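Local coordinates for PBP domain-containing protein (Vibrio parahaemolyticus, PDB 3MUQ) that is of unknown function but belongs to the periplasmic binding protein superfamily and so probably binds a small solute between two lobes, at residues K80-N84 and I232-R236; D94-I98 and E110-A116; D101-V107 and F188-L194. All coordinates share one frame; numbering follows the deposited sequence.

Interaction 1 (K80-N84 and I232-R236); sequences KLMYN and INGFR
M82, a selenomethionine, overlaps the aliphatic part of R236, the two side chains running antiparallel alongside each other. The closest point is M82 SE against R236 CD at 3.8 Å, and M82 CB rides above one face of the guanidinium, nearer its edge than its centre. The end of M82 turns at its last torsion (chi3 102°), which carries CE to 4.0 Å from I232 CG2, a branch that itself stands anti to the backbone N of I232. One turn earlier on the helix than R236, I232 also sends CD1 to 3.8 Å from L81 CD2, with the two side chains crossing at about a right angle.

In the fold, strand 78-90 pairs antiparallel with strand 195-203 in the central mixed sheet, consistent with the long strands that run between lobes in periplasmic binding proteins, and helix 226-236 lies against it. The two local axes run nearly parallel, 16° apart, with a closest approach of 10.3 Å. This spacing leaves the layer between them to side chains, and L20 of helix 20-32 also touches M82.

The polar end of R236 reaches back to the strand. Its NE gives a weak hydrogen bond of 3.4 Å to N84 OD1, with the amide and guanidinium planes 38° apart. R236 NH2 comes within 2.8 Å of Y83 O, but the angle is too poor for a hydrogen bond; NH2 instead donates to the carbonyl oxygen of V224 in the second subunit. Y83 OH likewise bonds across the dimer, to the backbone N of K80 of that subunit.

Interaction 2 (D94-I98 and E110-A116); sequences DPAKI and EIANKNA
A96 puts its methyl group into a hollow formed by I111 and A116, where helix 104-113 gives way to the following loop. Two motifs set the shape of this fit: a type I beta turn from D94 to K97, closed by K97 N to D94 O at 2.8 Å, presents the bump, and a Schellman motif with N115 at positive phi folds the chain back so that A116 comes round to meet it. A96 CB lies 4.0 Å from A116 CB and, more loosely, 4.4 Å from I111 CG1.

Next to it, I98 adds a second bump. Its CG2 rests 3.9 Å from I111 CG1, so I111 serves both apolar residues of the loop. L187 and F188 of strand 185-188 touch I98 too, tying the loop to the central sheet, while Y167 packs on both P95 and I111.

The outer edge is polar. K114 runs back from the helix end until NZ makes a weak hydrogen bond with A96 O; its side chain crosses that of K97 at about a right angle, NZ 3.7 Å from K97 CG. One turn before K114, E110 reaches the same edge of the loop; its CG, anti to the backbone N (chi1 -163°), directs OE1 to 2.8 Å from K97 O and 3.2 Å from A96 O. These two carbonyls would probably work against ionisation, partly offset by the ammonium of K114.

Within the loop, I98 N donates to D94 OD1 at 3.0 Å with an angle of 162°, meeting that oxygen on the syn side and 15° out of the carboxylate plane.

Interaction 3 (D101-V107 and F188-L194); sequences DESVLDV and FQGDEKL
V104 and D191 make the central polar link: V104 N donates to D191 OD2 over 2.6 Å at a nearly straight 166°, and D191 OD2 receives it with its anti lone pair, turned away from OD1. The carboxyl group of D191 stands anti to its own backbone N (chi1 -165°), which carries it across to the start of helix 104-113. The other oxygen, D191 OD1, takes the backbone N of K193 at 3.0 Å and so closes an Asx turn in its own loop. Both oxygens are therefore gripped by backbone N-H groups, which should restrict the rotation of the carboxylate. Its place at the positive end of the helix dipole would probably favour the ionised form. S103 occupies the N-cap position, where OG accepts from D106 N at 3.0 Å.

Aromatic contacts centre on the F188 ring, which is enclosed from several directions. V107 CG2 makes a CH-pi contact over one face, 3.8 Å from the centroid and 14° off the normal. Over the centre of the opposite face lies G190 N, 3.9 Å above the plane. Carbonyl oxygens of D101 and E102 meet the edge in the ring plane, with D101 O 3.2 Å from CE1.

Apolar packing fills in around these. V104 CB presses on F188 CE2, and V104 CG2 meets L194 CD2 at 4.0 Å, the two side chains crossing obliquely. Further out, L105 crosses the aliphatic end of K193 at about a right angle; Q137 of helix 126-138 touches both residues.

Taken together, this is a helix N-terminus with an N-cap serine, whose first turn also donates V104 N to the carboxylate of an Asx-turn aspartate, joining helix 104-113 to the loop between strands 185-188 and 195-203.

How the interactions relate
Interactions 2 and 3 share helix 104-113, one at its C-terminal end and one at its start, with centres 14 Å apart. They touch directly: I98 CD1 of 94-98 packs 3.4 Å from V107 CG1 and 4.0 Å from F188 CB, continuing one apolar layer. E110 OE2 and D101 OD2 are two carboxylate oxygens 2.6 Å apart, a distance that suggests a proton may be shared between them. Interactions 1 and 3 have centres 21 Å apart but nearest atoms about 3 Å apart; interaction 2 lies well apart from interaction 1 (centres 30 Å, nearest atoms about 17 Å). Strand 78-90 carries 80-84 and leads through 94-98 into the helix. Interaction 1 alone reaches the second subunit.

Interaction 1 (K80-N84 and I232-R236)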
loop_
_atom_site.group_PDB
_atom_site.type_symbol
_atom_site.label_atom_id
_atom_site.label_comp_id
_atom_site.label_asym_id
_atom_site.label_seq_id
_atom_site.Cartn_x
_atom_site.Cartn_y
_atom_site.Cartn_z
ATOM N N LYS A 80 1.029 -4.020 6.295
ATOM C CA LYS A 80 1.268 -4.501 4.941
ATOM C C LYS A 80 1.900 -3.381 4.122
ATOM O O LYS A 80 1.361 -2.289 4.047
ATOM C CB LYS A 80 -0.049 -4.980 4.324
ATOM C CG LYS A 80 -0.664 -6.166 5.075
ATOM C CD LYS A 80 -0.013 -7.484 4.659
ATOM C CE LYS A 80 -0.545 -8.656 5.478
ATOM N NZ LYS A 80 -0.037 -9.964 4.948
ATOM N N LEU A 81 3.068 -3.652 3.550
ATOM C CA LEU A 81 3.798 -2.682 2.744
ATOM C C LEU A 81 3.359 -2.663 1.287
ATOM O O LEU A 81 3.320 -1.607 0.645
ATOM C CB LEU A 81 5.288 -3.016 2.771
ATOM C CG LEU A 81 6.119 -2.357 3.854
ATOM C CD1 LEU A 81 7.576 -2.723 3.675
ATOM C CD2 LEU A 81 5.928 -0.860 3.765
HETATM N N MSE A 82 3.082 -3.843 0.748
HETATM C CA MSE A 82 2.805 -3.969 -0.668
HETATM C C MSE A 82 2.376 -5.405 -0.962
HETATM O O MSE A 82 2.711 -6.324 -0.206
HETATM C CB MSE A 82 4.061 -3.605 -1.475
HETATM C CG MSE A 82 5.150 -4.672 -1.417
HETATM SE SE MSE A 82 6.818 -4.225 -2.365
HETATM C CE MSE A 82 7.848 -3.734 -0.817
ATOM N N TYR A 83 1.615 -5.593 -2.038
ATOM C CA TYR A 83 1.262 -6.933 -2.491
ATOM C C TYR A 83 1.853 -7.174 -3.871
ATOM O O TYR A 83 1.299 -6.715 -4.864
ATOM C CB TYR A 83 -0.260 -7.108 -2.545
ATOM C CG TYR A 83 -0.952 -7.002 -1.203
ATOM C CD1 TYR A 83 -1.258 -8.140 -0.467
ATOM C CD2 TYR A 83 -1.287 -5.759 -0.662
ATOM C CE1 TYR A 83 -1.879 -8.051 0.766
ATOM C CE2 TYR A 83 -1.910 -5.667 0.559
ATOM C CZ TYR A 83 -2.205 -6.813 1.270
ATOM O OH TYR A 83 -2.830 -6.714 2.493
ATOM N N ASN A 84 2.976 -7.882 -3.935
ATOM C CA ASN A 84 3.586 -8.257 -5.221
ATOM C C ASN A 84 2.839 -9.395 -5.912
ATOM O O ASN A 84 2.769 -10.505 -5.385
ATOM C CB ASN A 84 5.051 -8.654 -5.021
ATOM C CG ASN A 84 5.980 -7.478 -5.104
ATOM O OD1 ASN A 84 5.584 -6.382 -5.516
ATOM N ND2 ASN A 84 7.237 -7.696 -4.734
ATOM N N ILE A 232 8.338 3.119 -2.881
ATOM C CA ILE A 232 8.032 1.698 -3.023
ATOM C C ILE A 232 7.374 1.405 -4.379
ATOM O O ILE A 232 7.751 0.454 -5.087
ATOM C CB ILE A 232 7.115 1.226 -1.872
ATOM C CG1 ILE A 232 7.896 1.232 -0.553
ATOM C CG2 ILE A 232 6.519 -0.154 -2.164
ATOM C CD1 ILE A 232 7.038 0.948 0.653
ATOM N N ASN A 233 6.397 2.229 -4.745
ATOM C CA ASN A 233 5.727 2.065 -6.025
ATOM C C ASN A 233 6.697 2.295 -7.164
ATOM O O ASN A 233 6.721 1.527 -8.132
ATOM C CB ASN A 233 4.536 3.016 -6.155
ATOM C CG ASN A 233 3.383 2.614 -5.277
ATOM O OD1 ASN A 233 3.183 1.424 -5.000
ATOM N ND2 ASN A 233 2.613 3.605 -4.816
ATOM N N GLY A 234 7.493 3.358 -7.054
ATOM C CA GLY A 234 8.501 3.641 -8.061
ATOM C C GLY A 234 9.348 2.411 -8.322
ATOM O O GLY A 234 9.656 2.077 -9.466
ATOM N N PHE A 235 9.715 1.720 -7.249
ATOM C CA PHE A 235 10.513 0.514 -7.372
ATOM C C PHE A 235 9.737 -0.638 -8.033
ATOM O O PHE A 235 10.326 -1.452 -8.749
ATOM C CB PHE A 235 11.036 0.082 -6.001
ATOM C CG PHE A 235 11.744 -1.245 -6.011
ATOM C CD1 PHE A 235 13.069 -1.337 -6.418
ATOM C CD2 PHE A 235 11.088 -2.401 -5.609
ATOM C CE1 PHE A 235 13.728 -2.563 -6.426
ATOM C CE2 PHE A 235 11.742 -3.636 -5.613
ATOM C CZ PHE A 235 13.060 -3.715 -6.017
ATOM N N ARG A 236 8.424 -0.709 -7.794
ATOM C CA ARG A 236 7.618 -1.830 -8.309
ATOM C C ARG A 236 7.257 -1.663 -9.786
ATOM O O ARG A 236 6.920 -2.631 -10.469
ATOM C CB ARG A 236 6.329 -2.026 -7.483
ATOM C CG ARG A 236 6.547 -2.299 -5.975
ATOM C CD ARG A 236 5.235 -2.188 -5.180
ATOM N NE ARG A 236 4.327 -3.276 -5.525
ATOM C CZ ARG A 236 3.001 -3.213 -5.460
ATOM N NH1 ARG A 236 2.400 -2.109 -5.048
ATOM N NH2 ARG A 236 2.273 -4.262 -5.815
#

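Interaction 2 (D94-I98 and E110-A116)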
loop_
_atom_site.group_PDB
_atom_site.type_symbol
_atom_site.label_atom_id
_atom_site.label_comp_id
_atom_site.label_asym_id
_atom_site.label_seq_id
_atom_site.Cartn_x
_atom_site.Cartn_y
_atom_site.Cartn_z
ATOM N N ASP A 94 -0.103 -20.538 -26.895
ATOM C CA ASP A 94 0.729 -21.220 -25.899
ATOM C C ASP A 94 1.594 -22.346 -26.479
ATOM O O ASP A 94 1.468 -23.507 -26.087
ATOM C CB ASP A 94 -0.166 -21.781 -24.802
ATOM C CG ASP A 94 0.609 -22.403 -23.662
ATOM O OD1 ASP A 94 1.808 -22.090 -23.473
ATOM O OD2 ASP A 94 -0.003 -23.210 -22.937
ATOM N N PRO A 95 2.508 -21.994 -27.381
ATOM C CA PRO A 95 3.294 -22.989 -28.116
ATOM C C PRO A 95 4.220 -23.817 -27.230
ATOM O O PRO A 95 4.584 -24.923 -27.635
ATOM C CB PRO A 95 4.103 -22.137 -29.103
ATOM C CG PRO A 95 4.190 -20.802 -28.449
ATOM C CD PRO A 95 2.873 -20.617 -27.754
ATOM N N ALA A 96 4.601 -23.313 -26.058
ATOM C CA ALA A 96 5.411 -24.119 -25.140
ATOM C C ALA A 96 4.554 -25.020 -24.255
ATOM O O ALA A 96 5.076 -25.788 -23.443
ATOM C CB ALA A 96 6.322 -23.235 -24.274
ATOM N N LYS A 97 3.238 -24.909 -24.404
ATOM C CA LYS A 97 2.304 -25.682 -23.596
ATOM C C LYS A 97 2.579 -25.544 -22.090
ATOM O O LYS A 97 2.704 -26.542 -21.379
ATOM C CB LYS A 97 2.317 -27.166 -24.005
ATOM C CG LYS A 97 2.138 -27.435 -25.505
ATOM C CD LYS A 97 0.904 -26.738 -26.053
ATOM C CE LYS A 97 0.854 -26.785 -27.578
ATOM N NZ LYS A 97 -0.208 -25.880 -28.120
ATOM N N ILE A 98 2.664 -24.311 -21.598
ATOM C CA ILE A 98 2.874 -24.105 -20.165
ATOM C C ILE A 98 1.564 -23.913 -19.410
ATOM O O ILE A 98 1.543 -23.951 -18.176
ATOM C CB ILE A 98 3.714 -22.848 -19.885
ATOM C CG1 ILE A 98 2.891 -21.595 -20.207
ATOM C CG2 ILE A 98 5.020 -22.903 -20.647
ATOM C CD1 ILE A 98 3.138 -20.446 -19.294
ATOM N N GLU A 110 10.257 -25.324 -18.932
ATOM C CA GLU A 110 9.586 -25.717 -20.164
ATOM C C GLU A 110 9.839 -24.687 -21.276
ATOM O O GLU A 110 10.118 -25.038 -22.420
ATOM C CB GLU A 110 8.087 -25.848 -19.882
ATOM C CG GLU A 110 7.269 -26.623 -20.898
ATOM C CD GLU A 110 6.162 -27.441 -20.233
ATOM O OE1 GLU A 110 5.157 -27.762 -20.913
ATOM O OE2 GLU A 110 6.303 -27.766 -19.029
ATOM N N ILE A 111 9.722 -23.410 -20.937
ATOM C CA ILE A 111 9.994 -22.341 -21.894
ATOM C C ILE A 111 11.434 -22.441 -22.409
ATOM O O ILE A 111 11.700 -22.367 -23.623
ATOM C CB ILE A 111 9.736 -20.959 -21.258
ATOM C CG1 ILE A 111 8.218 -20.709 -21.172
ATOM C CG2 ILE A 111 10.437 -19.864 -22.046
ATOM C CD1 ILE A 111 7.823 -19.365 -20.552
ATOM N N ALA A 112 12.372 -22.643 -21.487
ATOM C CA ALA A 112 13.772 -22.757 -21.879
ATOM C C ALA A 112 14.018 -24.004 -22.727
ATOM O O ALA A 112 14.667 -23.931 -23.766
ATOM C CB ALA A 112 14.673 -22.747 -20.668
ATOM N N ASN A 113 13.482 -25.145 -22.300
ATOM C CA ASN A 113 13.760 -26.396 -23.017
ATOM C C ASN A 113 13.100 -26.477 -24.393
ATOM O O ASN A 113 13.574 -27.189 -25.276
ATOM C CB ASN A 113 13.438 -27.623 -22.159
ATOM C CG ASN A 113 14.329 -27.719 -20.915
ATOM O OD1 ASN A 113 15.514 -27.381 -20.956
ATOM N ND2 ASN A 113 13.756 -28.183 -19.808
ATOM N N LYS A 114 12.025 -25.723 -24.592
ATOM C CA LYS A 114 11.398 -25.676 -25.900
ATOM C C LYS A 114 11.951 -24.512 -26.721
ATOM O O LYS A 114 11.589 -24.317 -27.889
ATOM C CB LYS A 114 9.875 -25.601 -25.782
ATOM C CG LYS A 114 9.267 -26.752 -24.996
ATOM C CD LYS A 114 7.980 -27.225 -25.637
ATOM C CE LYS A 114 7.186 -28.106 -24.695
ATOM N NZ LYS A 114 5.778 -28.233 -25.155
ATOM N N ASN A 115 12.863 -23.761 -26.118
ATOM C CA ASN A 115 13.393 -22.573 -26.767
ATOM C C ASN A 115 12.274 -21.686 -27.341
ATOM O O ASN A 115 12.349 -21.197 -28.476
ATOM C CB ASN A 115 14.415 -22.943 -27.843
ATOM C CG ASN A 115 15.201 -21.747 -28.308
ATOM O OD1 ASN A 115 15.640 -20.920 -27.501
ATOM N ND2 ASN A 115 15.356 -21.621 -29.617
ATOM N N ALA A 116 11.230 -21.504 -26.545
ATOM C CA ALA A 116 10.181 -20.534 -26.837
ATOM C C ALA A 116 10.722 -19.118 -26.675
ATOM O O ALA A 116 11.752 -18.900 -26.044
ATOM C CB ALA A 116 9.005 -20.743 -25.896
#

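Interaction 3 (D101-V107 and F188-L194)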
loop_
_atom_site.group_PDB
_atom_site.type_symbol
_atom_site.label_atom_id
_atom_site.label_comp_id
_atom_site.label_asym_id
_atom_site.label_seq_id
_atom_site.Cartn_x
_atom_site.Cartn_y
_atom_site.Cartn_z
ATOM N N ASP A 101 0.804 -26.163 -16.387
ATOM C CA ASP A 101 1.895 -26.623 -15.533
ATOM C C ASP A 101 1.558 -26.369 -14.074
ATOM O O ASP A 101 0.657 -25.592 -13.771
ATOM C CB ASP A 101 3.218 -25.967 -15.918
ATOM C CG ASP A 101 3.727 -26.445 -17.261
ATOM O OD1 ASP A 101 2.982 -27.180 -17.950
ATOM O OD2 ASP A 101 4.867 -26.091 -17.629
ATOM N N GLU A 102 2.279 -27.038 -13.178
ATOM C CA GLU A 102 1.967 -26.997 -11.752
ATOM C C GLU A 102 2.645 -25.845 -11.034
ATOM O O GLU A 102 2.020 -25.160 -10.228
ATOM C CB GLU A 102 2.364 -28.307 -11.081
ATOM C CG GLU A 102 1.504 -29.490 -11.464
ATOM C CD GLU A 102 2.091 -30.801 -10.978
ATOM O OE1 GLU A 102 2.839 -31.440 -11.753
ATOM O OE2 GLU A 102 1.812 -31.188 -9.821
ATOM N N SER A 103 3.930 -25.649 -11.308
ATOM C CA SER A 103 4.685 -24.593 -10.652
ATOM C C SER A 103 5.232 -23.622 -11.681
ATOM O O SER A 103 5.274 -23.932 -12.869
ATOM C CB SER A 103 5.828 -25.173 -9.826
ATOM O OG SER A 103 6.862 -25.661 -10.659
ATOM N N VAL A 104 5.644 -22.444 -11.228
ATOM C CA VAL A 104 6.226 -21.473 -12.130
ATOM C C VAL A 104 7.629 -21.944 -12.524
ATOM O O VAL A 104 8.139 -21.600 -13.599
ATOM C CB VAL A 104 6.256 -20.049 -11.514
ATOM C CG1 VAL A 104 7.125 -20.012 -10.275
ATOM C CG2 VAL A 104 6.739 -19.035 -12.534
ATOM N N LEU A 105 8.256 -22.753 -11.672
ATOM C CA LEU A 105 9.568 -23.285 -12.030
ATOM C C LEU A 105 9.450 -24.279 -13.201
ATOM O O LEU A 105 10.290 -24.284 -14.096
ATOM C CB LEU A 105 10.281 -23.896 -10.822
ATOM C CG LEU A 105 10.540 -22.974 -9.624
ATOM C CD1 LEU A 105 11.454 -23.680 -8.648
ATOM C CD2 LEU A 105 11.158 -21.641 -10.032
ATOM N N ASP A 106 8.396 -25.096 -13.209
ATOM C CA ASP A 106 8.095 -25.923 -14.378
ATOM C C ASP A 106 7.885 -25.062 -15.628
ATOM O O ASP A 106 8.354 -25.397 -16.726
ATOM C CB ASP A 106 6.853 -26.787 -14.138
ATOM C CG ASP A 106 7.096 -27.881 -13.115
ATOM O OD1 ASP A 106 8.282 -28.197 -12.855
ATOM O OD2 ASP A 106 6.104 -28.419 -12.567
ATOM N N VAL A 107 7.177 -23.954 -15.459
ATOM C CA VAL A 107 6.934 -23.051 -16.572
ATOM C C VAL A 107 8.253 -22.515 -17.151
ATOM O O VAL A 107 8.478 -22.574 -18.362
ATOM C CB VAL A 107 5.977 -21.887 -16.195
ATOM C CG1 VAL A 107 5.912 -20.888 -17.322
ATOM C CG2 VAL A 107 4.563 -22.424 -15.870
ATOM N N PHE A 188 -0.385 -18.397 -17.039
ATOM C CA PHE A 188 -0.114 -19.086 -15.785
ATOM C C PHE A 188 -0.049 -18.123 -14.608
ATOM O O PHE A 188 0.600 -17.077 -14.684
ATOM C CB PHE A 188 1.186 -19.883 -15.883
ATOM C CG PHE A 188 1.557 -20.590 -14.615
ATOM C CD1 PHE A 188 1.125 -21.885 -14.379
ATOM C CD2 PHE A 188 2.333 -19.961 -13.662
ATOM C CE1 PHE A 188 1.471 -22.549 -13.211
ATOM C CE2 PHE A 188 2.681 -20.614 -12.484
ATOM C CZ PHE A 188 2.250 -21.915 -12.264
ATOM N N GLN A 189 -0.730 -18.473 -13.524
ATOM C CA GLN A 189 -0.723 -17.635 -12.325
ATOM C C GLN A 189 -0.967 -18.444 -11.051
ATOM O O GLN A 189 -1.105 -17.880 -9.963
ATOM C CB GLN A 189 -1.733 -16.476 -12.438
ATOM C CG GLN A 189 -3.184 -16.897 -12.655
ATOM C CD GLN A 189 -4.129 -15.713 -12.715
ATOM O OE1 GLN A 189 -4.012 -14.767 -11.925
ATOM N NE2 GLN A 189 -5.075 -15.753 -13.657
ATOM N N GLY A 190 -0.996 -19.764 -11.181
ATOM C CA GLY A 190 -1.230 -20.620 -10.029
ATOM C C GLY A 190 0.021 -21.061 -9.280
ATOM O O GLY A 190 0.395 -22.241 -9.326
ATOM N N ASP A 191 0.663 -20.126 -8.583
ATOM C CA ASP A 191 1.867 -20.443 -7.821
ATOM C C ASP A 191 2.094 -19.389 -6.730
ATOM O O ASP A 191 2.117 -18.188 -6.998
ATOM C CB ASP A 191 3.083 -20.571 -8.755
ATOM C CG ASP A 191 4.298 -21.246 -8.087
ATOM O OD1 ASP A 191 4.549 -21.046 -6.881
ATOM O OD2 ASP A 191 5.036 -21.971 -8.783
ATOM N N GLU A 192 2.253 -19.855 -5.495
ATOM C CA GLU A 192 2.384 -18.966 -4.353
ATOM C C GLU A 192 3.658 -18.139 -4.414
ATOM O O GLU A 192 3.785 -17.129 -3.729
ATOM C CB GLU A 192 2.290 -19.752 -3.039
ATOM C CG GLU A 192 0.888 -20.306 -2.787
ATOM C CD GLU A 192 0.704 -20.906 -1.399
ATOM O OE1 GLU A 192 1.482 -21.813 -1.024
ATOM O OE2 GLU A 192 -0.235 -20.477 -0.689
ATOM N N LYS A 193 4.600 -18.559 -5.243
ATOM C CA LYS A 193 5.799 -17.764 -5.462
ATOM C C LYS A 193 5.485 -16.467 -6.213
ATOM O O LYS A 193 6.269 -15.517 -6.167
ATOM C CB LYS A 193 6.846 -18.556 -6.239
ATOM C CG LYS A 193 7.291 -19.839 -5.566
ATOM C CD LYS A 193 8.701 -20.189 -6.001
ATOM C CE LYS A 193 8.871 -21.681 -6.164
ATOM N NZ LYS A 193 8.378 -22.430 -4.983
ATOM N N LEU A 194 4.346 -16.437 -6.902
ATOM C CA LEU A 194 3.982 -15.302 -7.757
ATOM C C LEU A 194 3.242 -14.204 -6.988
ATOM O O LEU A 194 3.072 -13.087 -7.483
ATOM C CB LEU A 194 3.148 -15.778 -8.958
ATOM C CG LEU A 194 3.875 -16.667 -9.988
ATOM C CD1 LEU A 194 2.932 -17.104 -11.117
ATOM C CD2 LEU A 194 5.087 -15.969 -10.578
#